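PDB 4GVB: KP6 killer toxin subunit beta from Ustilago maydis virus P6, which forms one half of a secreted heterodimeric killer toxin, acting with the alpha subunit, which recognises receptors on the target, to bring about death of sensitive fungal cells. Local coordinates for residues A23-A28 and G37-K42; D43-A48 and N73-P78; Q62-L65 and G71-C74. One frame throughout, in Å; residues are numbered along the deposited sequence.

Interaction 1 (A23-A28 and G37-K42); sequences AVTRAA and GYYTEK
The ring of Tyr39 lies over the backbone of Arg26 and is gripped between that residue's side chain and the methyl group of Thr25, a compact example of one aromatic side chain filling the gap between a short strand and a helix. Tyr39 loses more surface than any other residue here, and CA of Arg26 sits 4.3 Å above the plane of its ring, displaced toward the rim. CG of Tyr39 is anti to the backbone N (chi1 178°), which carries the ring off the strand and against the helix. Thr25 comes to the ring's edge, near its plane, with CG2 3.7 Å from CE1 of Tyr39. The threonine hydroxyl is occupied otherwise: OG1 accepts from the backbone N of Cys11 and also bonds to the carbonyl of Leu21, leaving the methyl for the tyrosine.

Arg26 approaches the other flank of the ring. Its chain leaves the helix extended and bends at chi3 (-46°), bringing NH2 to 3.5 Å from CE2 of Tyr39. The guanidinium and ring planes stand 81° apart, which excludes a flat stack, and NH2 meets the ring obliquely. OE2 of Glu41 remains 5.3 Å from NH2 of Arg26, too far for a salt bridge.

No hydrogen bond joins the two segments; their contact is van der Waals packing round the tyrosine ring. Behind it, Thr25 and Ala28 rest on Phe60 of helix 57-67, Val24 and Ala28 touch Cys11 of strand 7-13, and Ala23 and Val24 meet Ser67 and Leu68 of the KP6 alpha subunit. Helix 22-29 thus packs between the 38-39/46-47 hairpin, helix 57-67 and the partner chain.

Interaction 2 (D43-A48 and N73-P78); sequences DGFCRA and NCQPDP
Phe45, Asp77 and Arg47 carry this contact, in which the second arm of the 38-39/46-47 beta hairpin faces the end of strand 70-76 without pairing with it. No direct hydrogen bond crosses between the segments; a ring set against polar atoms at one end and water at the other do the joining.

CZ of the Phe45 ring lies 3.9 Å from OE1 of Gln75, met obliquely, the ring and amide planes 80° apart. CE2 of Phe45 is 4.1 Å from the carbonyl O of Asn73. An Asx turn prepares the position: the backbone N of Phe45 donates to OD1 of Asp43.

The same aspartate holds the guanidinium of Arg47. NH2 of Arg47 bonds to OD2 of Asp43 in a salt bridge of 3.2 Å, approaching from above the carboxylate plane. Arg47 runs extended from CG to NE (chi2 168°, chi3 166°), which lays its methylenes past Asp77, and OD2 of Asp77 rests 3.5 Å from CG of Arg47. The opposite charges are near but not paired directly, NE of Arg47 standing 4.1 Å from OD2 of Asp77.

Asp77 is buried, and its carboxylate also accepts from NE2 of Gln79. Two waters complete the join: one accepts from the backbone N of Ala48 and donates to OD2 of Asp77, while the other takes a hydrogen bond from NE of Arg47 at 2.9 Å and gives one to OD1 of Asp77 at 2.6 Å.

Interaction 3 (Q62-L65 and G71-C74); sequences QACL and GTNC
Cys64 projects its sulfur onto the methyl group of Thr72, the closest meeting between residues 62-65 and 71-74. Helix 57-67 touches strand 70-76 at further points, Tyr61 meeting Thr72 and Ser57 meeting Cys74. Along the helical turn from Gln62 the residues take quite different parts. Gln62 points away from the strand. Ala63 follows and is buried on another side of the helix, where its CB packs against that of Ala28 in helix 22-29.

Cys64 is the residue whose side chain is aimed at the strand. Its SG is anti to the carbonyl carbon (chi1 -66°) and reaches across to CG2 of Thr72 at 3.3 Å, a close approach for a sulfur and a methyl. CB of Cys64 contributes more loosely, 3.8 Å from the same methyl carbon. SG of Cys64 also passes 4.2 Å from the carbonyl O of Gly71, so that it is near the backbone there as well. The disulfide to Cys11 restricts the rotation of SG, and the threonine methyl packs beside a disulfide and not beside a mobile thiol.

Thr72 answers with its CG2 branch, which lies beside the backbone N, while OG1 takes the place between the backbone N and the carbonyl carbon (chi1 63°). The methyl is therefore the branch presented to the sulfur. Leu65, last in the turn, adds only a little cover.

The strand is meanwhile paired with strand 7-13, Gly71 bonding through its backbone to Val12 and Asn73 to Gln10. A second disulfide, Cys9-Cys74, lies farther along this pair. The arrangement is a small disulfide-braced alpha+beta one, in which a helix returns through a tight turn into an antiparallel strand and is stapled to that strand's neighbour.

How the interactions relate
From the N terminus, strand 7-13 comes first and later pairs with strand 70-76. Interaction 1 then closes the short loop between helix 22-29 and strand 38-39. The chain turns directly into strand 46-47, whose backbone bonds to strand 38-39 carry interaction 1 over to interaction 2. That second contact closes a longer loop, from 43-48 to 73-78, and within its span lies the whole of helix 57-67 and the tight return closed by interaction 3. Interactions 2 and 3 share Asn73 and Cys74 but lie on opposite sides of the chain's centre. Packing between helices 22-29 and 57-67 connects interactions 1 and 3; together the three contacts tie these helices to the hairpin and to strands 7-13 and 70-76.

Interaction 1 (A23-A28 and G37-K42)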
loop_
_atom_site.group_PDB
_atom_site.type_symbol
_atom_site.label_atom_id
_atom_site.label_comp_id
_atom_site.label_asym_id
_atom_site.label_seq_id
_atom_site.Cartn_x
_atom_site.Cartn_y
_atom_site.Cartn_z
ATOM N N ALA B 23 -0.052 -7.938 4.038
ATOM C CA ALA B 23 -0.946 -6.909 3.524
ATOM C C ALA B 23 -0.284 -6.105 2.405
ATOM O O ALA B 23 -0.949 -5.623 1.472
ATOM C CB ALA B 23 -1.395 -6.006 4.651
ATOM N N VAL B 24 1.032 -5.969 2.498
ATOM C CA VAL B 24 1.806 -5.298 1.459
ATOM C C VAL B 24 1.802 -6.155 0.193
ATOM O O VAL B 24 1.556 -5.671 -0.916
ATOM C CB VAL B 24 3.258 -5.032 1.940
ATOM C CG1 VAL B 24 4.023 -4.255 0.894
ATOM C CG2 VAL B 24 3.246 -4.246 3.261
ATOM N N THR B 25 2.082 -7.449 0.359
ATOM C CA THR B 25 1.994 -8.375 -0.761
ATOM C C THR B 25 0.591 -8.341 -1.397
ATOM O O THR B 25 0.467 -8.275 -2.618
ATOM C CB THR B 25 2.337 -9.820 -0.340
ATOM O OG1 THR B 25 3.601 -9.839 0.350
ATOM C CG2 THR B 25 2.429 -10.696 -1.545
ATOM N N ARG B 26 -0.448 -8.417 -0.563
ATOM C CA ARG B 26 -1.824 -8.363 -1.048
ATOM C C ARG B 26 -2.074 -7.094 -1.883
ATOM O O ARG B 26 -2.691 -7.139 -2.951
ATOM C CB ARG B 26 -2.791 -8.442 0.143
ATOM C CG ARG B 26 -4.238 -8.232 -0.199
ATOM C CD ARG B 26 -5.129 -8.544 1.007
ATOM N NE ARG B 26 -4.749 -9.802 1.649
ATOM C CZ ARG B 26 -4.237 -9.888 2.868
ATOM N NH1 ARG B 26 -4.046 -8.784 3.580
ATOM N NH2 ARG B 26 -3.919 -11.072 3.374
ATOM N N ALA B 27 -1.581 -5.961 -1.396
ATOM C CA ALA B 27 -1.803 -4.695 -2.096
ATOM C C ALA B 27 -1.063 -4.684 -3.426
ATOM O O ALA B 27 -1.597 -4.268 -4.449
ATOM C CB ALA B 27 -1.364 -3.519 -1.224
ATOM N N ALA B 28 0.175 -5.164 -3.412
ATOM C CA ALA B 28 0.991 -5.186 -4.619
ATOM C C ALA B 28 0.424 -6.137 -5.661
ATOM O O ALA B 28 0.491 -5.866 -6.859
ATOM C CB ALA B 28 2.434 -5.565 -4.271
ATOM N N GLY B 37 -2.404 -10.309 -10.138
ATOM C CA GLY B 37 -2.246 -11.747 -10.001
ATOM C C GLY B 37 -3.162 -12.250 -8.908
ATOM O O GLY B 37 -4.063 -11.530 -8.482
ATOM N N TYR B 38 -2.955 -13.471 -8.430
ATOM C CA TYR B 38 -3.752 -13.898 -7.285
ATOM C C TYR B 38 -2.902 -14.190 -6.061
ATOM O O TYR B 38 -1.752 -14.638 -6.175
ATOM C CB TYR B 38 -4.675 -15.070 -7.627
ATOM C CG TYR B 38 -3.964 -16.389 -7.782
ATOM C CD1 TYR B 38 -3.926 -17.302 -6.736
ATOM C CD2 TYR B 38 -3.329 -16.716 -8.972
ATOM C CE1 TYR B 38 -3.267 -18.521 -6.866
ATOM C CE2 TYR B 38 -2.672 -17.931 -9.125
ATOM C CZ TYR B 38 -2.647 -18.828 -8.061
ATOM O OH TYR B 38 -1.993 -20.035 -8.203
ATOM N N TYR B 39 -3.484 -13.934 -4.893
ATOM C CA TYR B 39 -2.777 -14.018 -3.631
ATOM C C TYR B 39 -3.190 -15.249 -2.842
ATOM O O TYR B 39 -4.371 -15.519 -2.689
ATOM C CB TYR B 39 -3.064 -12.770 -2.798
ATOM C CG TYR B 39 -2.407 -12.820 -1.450
ATOM C CD1 TYR B 39 -1.047 -12.572 -1.320
ATOM C CD2 TYR B 39 -3.131 -13.138 -0.307
ATOM C CE1 TYR B 39 -0.429 -12.634 -0.095
ATOM C CE2 TYR B 39 -2.516 -13.194 0.935
ATOM C CZ TYR B 39 -1.157 -12.937 1.024
ATOM O OH TYR B 39 -0.521 -12.986 2.234
ATOM N N THR B 40 -2.214 -15.984 -2.317
ATOM C CA THR B 40 -2.510 -17.190 -1.548
ATOM C C THR B 40 -2.302 -16.974 -0.062
ATOM O O THR B 40 -1.172 -16.838 0.401
ATOM C CB THR B 40 -1.656 -18.377 -2.015
ATOM O OG1 THR B 40 -1.866 -18.592 -3.416
ATOM C CG2 THR B 40 -2.014 -19.640 -1.230
ATOM N N GLU B 41 -3.397 -16.957 0.689
ATOM C CA GLU B 41 -3.348 -16.598 2.104
ATOM C C GLU B 41 -2.344 -17.395 2.956
ATOM O O GLU B 41 -1.637 -16.813 3.775
ATOM C CB GLU B 41 -4.756 -16.649 2.716
ATOM C CG GLU B 41 -4.873 -15.953 4.073
ATOM C CD GLU B 41 -6.267 -16.067 4.695
ATOM O OE1 GLU B 41 -6.480 -17.008 5.498
ATOM O OE2 GLU B 41 -7.145 -15.217 4.387
ATOM N N LYS B 42 -2.264 -18.710 2.766
ATOM C CA LYS B 42 -1.450 -19.537 3.661
ATOM C C LYS B 42 0.061 -19.374 3.504
ATOM O O LYS B 42 0.792 -19.368 4.500
ATOM C CB LYS B 42 -1.857 -21.022 3.610
ATOM C CG LYS B 42 -1.968 -21.638 2.218
ATOM C CD LYS B 42 -2.471 -23.088 2.301
ATOM C CE LYS B 42 -2.650 -23.719 0.911
ATOM N NZ LYS B 42 -3.840 -23.161 0.179
#

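Interaction 2 (D43-A48 and N73-P78)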
loop_
_atom_site.group_PDB
_atom_site.type_symbol
_atom_site.label_atom_id
_atom_site.label_comp_id
_atom_site.label_asym_id
_atom_site.label_seq_id
_atom_site.Cartn_x
_atom_site.Cartn_y
_atom_site.Cartn_z
ATOM N N ASP B 43 0.533 -19.238 2.266
ATOM C CA ASP B 43 1.969 -19.098 2.029
ATOM C C ASP B 43 2.380 -17.672 1.646
ATOM O O ASP B 43 3.570 -17.374 1.558
ATOM C CB ASP B 43 2.442 -20.087 0.966
ATOM C CG ASP B 43 1.752 -19.880 -0.362
ATOM O OD1 ASP B 43 1.550 -18.714 -0.763
ATOM O OD2 ASP B 43 1.411 -20.892 -1.007
ATOM N N GLY B 44 1.396 -16.813 1.394
ATOM C CA GLY B 44 1.637 -15.388 1.234
ATOM C C GLY B 44 2.256 -14.947 -0.081
ATOM O O GLY B 44 2.755 -13.822 -0.193
ATOM N N PHE B 45 2.230 -15.817 -1.084
ATOM C CA PHE B 45 2.784 -15.451 -2.387
ATOM C C PHE B 45 1.732 -14.907 -3.327
ATOM O O PHE B 45 0.566 -15.280 -3.241
ATOM C CB PHE B 45 3.464 -16.650 -3.043
ATOM C CG PHE B 45 4.859 -16.899 -2.549
ATOM C CD1 PHE B 45 5.086 -17.732 -1.472
ATOM C CD2 PHE B 45 5.940 -16.305 -3.172
ATOM C CE1 PHE B 45 6.368 -17.963 -1.020
ATOM C CE2 PHE B 45 7.227 -16.530 -2.726
ATOM C CZ PHE B 45 7.443 -17.352 -1.650
ATOM N N CYS B 46 2.161 -14.027 -4.222
ATOM C CA CYS B 46 1.357 -13.591 -5.350
ATOM C C CYS B 46 1.797 -14.384 -6.577
ATOM O O CYS B 46 2.992 -14.481 -6.871
ATOM C CB CYS B 46 1.564 -12.092 -5.572
ATOM S SG CYS B 46 0.782 -11.379 -7.016
ATOM N N ARG B 47 0.840 -14.963 -7.288
ATOM C CA ARG B 47 1.144 -15.747 -8.475
ATOM C C ARG B 47 0.427 -15.198 -9.703
ATOM O O ARG B 47 -0.589 -14.515 -9.579
ATOM C CB ARG B 47 0.746 -17.205 -8.251
ATOM C CG ARG B 47 1.502 -17.899 -7.136
ATOM C CD ARG B 47 0.840 -19.232 -6.811
ATOM N NE ARG B 47 1.693 -20.089 -5.992
ATOM C CZ ARG B 47 1.749 -20.033 -4.667
ATOM N NH1 ARG B 47 1.009 -19.149 -4.000
ATOM N NH2 ARG B 47 2.553 -20.855 -4.005
ATOM N N ALA B 48 0.966 -15.492 -10.882
ATOM C CA ALA B 48 0.306 -15.148 -12.134
ATOM C C ALA B 48 -0.987 -15.957 -12.265
ATOM O O ALA B 48 -1.048 -17.118 -11.857
ATOM C CB ALA B 48 1.222 -15.419 -13.304
ATOM N N ASN B 73 10.952 -11.176 -2.208
ATOM C CA ASN B 73 11.530 -12.491 -2.405
ATOM C C ASN B 73 10.764 -13.093 -3.556
ATOM O O ASN B 73 9.549 -13.192 -3.490
ATOM C CB ASN B 73 11.364 -13.372 -1.164
ATOM C CG ASN B 73 12.125 -12.849 0.043
ATOM O OD1 ASN B 73 12.956 -11.939 -0.063
ATOM N ND2 ASN B 73 11.858 -13.443 1.202
ATOM N N CYS B 74 11.459 -13.474 -4.621
ATOM C CA CYS B 74 10.782 -14.005 -5.794
ATOM C C CYS B 74 11.372 -15.354 -6.136
ATOM O O CYS B 74 12.555 -15.577 -5.923
ATOM C CB CYS B 74 10.934 -13.072 -6.996
ATOM S SG CYS B 74 9.990 -11.536 -6.907
ATOM N N GLN B 75 10.546 -16.251 -6.664
ATOM C CA GLN B 75 11.079 -17.498 -7.197
ATOM C C GLN B 75 10.251 -18.031 -8.352
ATOM O O GLN B 75 9.106 -17.635 -8.536
ATOM C CB GLN B 75 11.216 -18.547 -6.102
ATOM C CG GLN B 75 9.990 -18.785 -5.270
ATOM C CD GLN B 75 10.262 -19.767 -4.152
ATOM O OE1 GLN B 75 10.502 -19.377 -3.012
ATOM N NE2 GLN B 75 10.245 -21.051 -4.478
ATOM N N PRO B 76 10.835 -18.939 -9.146
ATOM C CA PRO B 76 10.011 -19.493 -10.218
ATOM C C PRO B 76 8.821 -20.225 -9.619
ATOM O O PRO B 76 8.931 -20.879 -8.579
ATOM C CB PRO B 76 10.963 -20.452 -10.943
ATOM C CG PRO B 76 12.065 -20.722 -9.977
ATOM C CD PRO B 76 12.182 -19.533 -9.090
ATOM N N ASP B 77 7.666 -20.062 -10.250
ATOM C CA ASP B 77 6.441 -20.676 -9.767
ATOM C C ASP B 77 6.370 -22.102 -10.303
ATOM O O ASP B 77 6.267 -22.301 -11.506
ATOM C CB ASP B 77 5.237 -19.874 -10.265
ATOM C CG ASP B 77 3.915 -20.396 -9.727
ATOM O OD1 ASP B 77 3.867 -21.530 -9.212
ATOM O OD2 ASP B 77 2.906 -19.665 -9.837
ATOM N N PRO B 78 6.420 -23.096 -9.410
ATOM C CA PRO B 78 6.453 -24.519 -9.788
ATOM C C PRO B 78 5.275 -24.971 -10.658
ATOM O O PRO B 78 5.431 -25.895 -11.457
ATOM C CB PRO B 78 6.417 -25.243 -8.439
ATOM C CG PRO B 78 6.918 -24.260 -7.459
ATOM C CD PRO B 78 6.488 -22.909 -7.952
HETATM O O HOH W 1 2.735 -22.578 -7.092
HETATM O O HOH W 2 3.232 -17.161 -11.023
#

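Interaction 3 (Q62-L65 and G71-C74)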
loop_
_atom_site.group_PDB
_atom_site.type_symbol
_atom_site.label_atom_id
_atom_site.label_comp_id
_atom_site.label_asym_id
_atom_site.label_seq_id
_atom_site.Cartn_x
_atom_site.Cartn_y
_atom_site.Cartn_z
ATOM N N GLN B 62 8.724 -3.092 -7.826
ATOM C CA GLN B 62 8.200 -1.728 -7.871
ATOM C C GLN B 62 6.872 -1.672 -7.108
ATOM O O GLN B 62 6.619 -0.733 -6.345
ATOM C CB GLN B 62 7.989 -1.288 -9.318
ATOM C CG GLN B 62 7.429 0.120 -9.452
ATOM C CD GLN B 62 7.449 0.632 -10.885
ATOM O OE1 GLN B 62 7.927 -0.047 -11.798
ATOM N NE2 GLN B 62 6.929 1.839 -11.087
ATOM N N ALA B 63 6.034 -2.689 -7.317
ATOM C CA ALA B 63 4.732 -2.785 -6.643
ATOM C C ALA B 63 4.863 -2.771 -5.117
ATOM O O ALA B 63 4.192 -1.997 -4.427
ATOM C CB ALA B 63 3.976 -4.028 -7.106
ATOM N N CYS B 64 5.736 -3.624 -4.591
ATOM C CA CYS B 64 5.974 -3.674 -3.151
ATOM C C CYS B 64 6.393 -2.305 -2.622
ATOM O O CYS B 64 5.893 -1.851 -1.600
ATOM C CB CYS B 64 7.046 -4.713 -2.799
ATOM S SG CYS B 64 6.554 -6.430 -3.128
ATOM N N LEU B 65 7.307 -1.652 -3.331
ATOM C CA LEU B 65 7.872 -0.390 -2.878
ATOM C C LEU B 65 6.872 0.763 -2.914
ATOM O O LEU B 65 7.064 1.771 -2.244
ATOM C CB LEU B 65 9.117 -0.034 -3.688
ATOM C CG LEU B 65 10.441 -0.623 -3.206
ATOM C CD1 LEU B 65 11.561 -0.109 -4.091
ATOM C CD2 LEU B 65 10.705 -0.251 -1.744
ATOM N N GLY B 71 11.298 -5.115 0.506
ATOM C CA GLY B 71 12.032 -5.759 -0.557
ATOM C C GLY B 71 11.133 -6.865 -1.058
ATOM O O GLY B 71 9.967 -6.948 -0.664
ATOM N N THR B 72 11.670 -7.724 -1.911
ATOM C CA THR B 72 10.867 -8.789 -2.463
ATOM C C THR B 72 11.651 -10.079 -2.451
ATOM O O THR B 72 12.860 -10.074 -2.639
ATOM C CB THR B 72 10.456 -8.498 -3.913
ATOM O OG1 THR B 72 11.632 -8.430 -4.733
ATOM C CG2 THR B 72 9.666 -7.175 -3.998
ATOM N N ASN B 73 10.952 -11.176 -2.208
ATOM C CA ASN B 73 11.530 -12.491 -2.405
ATOM C C ASN B 73 10.764 -13.093 -3.556
ATOM O O ASN B 73 9.549 -13.192 -3.490
ATOM C CB ASN B 73 11.364 -13.372 -1.164
ATOM C CG ASN B 73 12.125 -12.849 0.043
ATOM O OD1 ASN B 73 12.956 -11.939 -0.063
ATOM N ND2 ASN B 73 11.858 -13.443 1.202
ATOM N N CYS B 74 11.459 -13.474 -4.621
ATOM C CA CYS B 74 10.782 -14.005 -5.794
ATOM C C CYS B 74 11.372 -15.354 -6.136
ATOM O O CYS B 74 12.555 -15.577 -5.923
ATOM C CB CYS B 74 10.934 -13.072 -6.996
ATOM S SG CYS B 74 9.990 -11.536 -6.907
#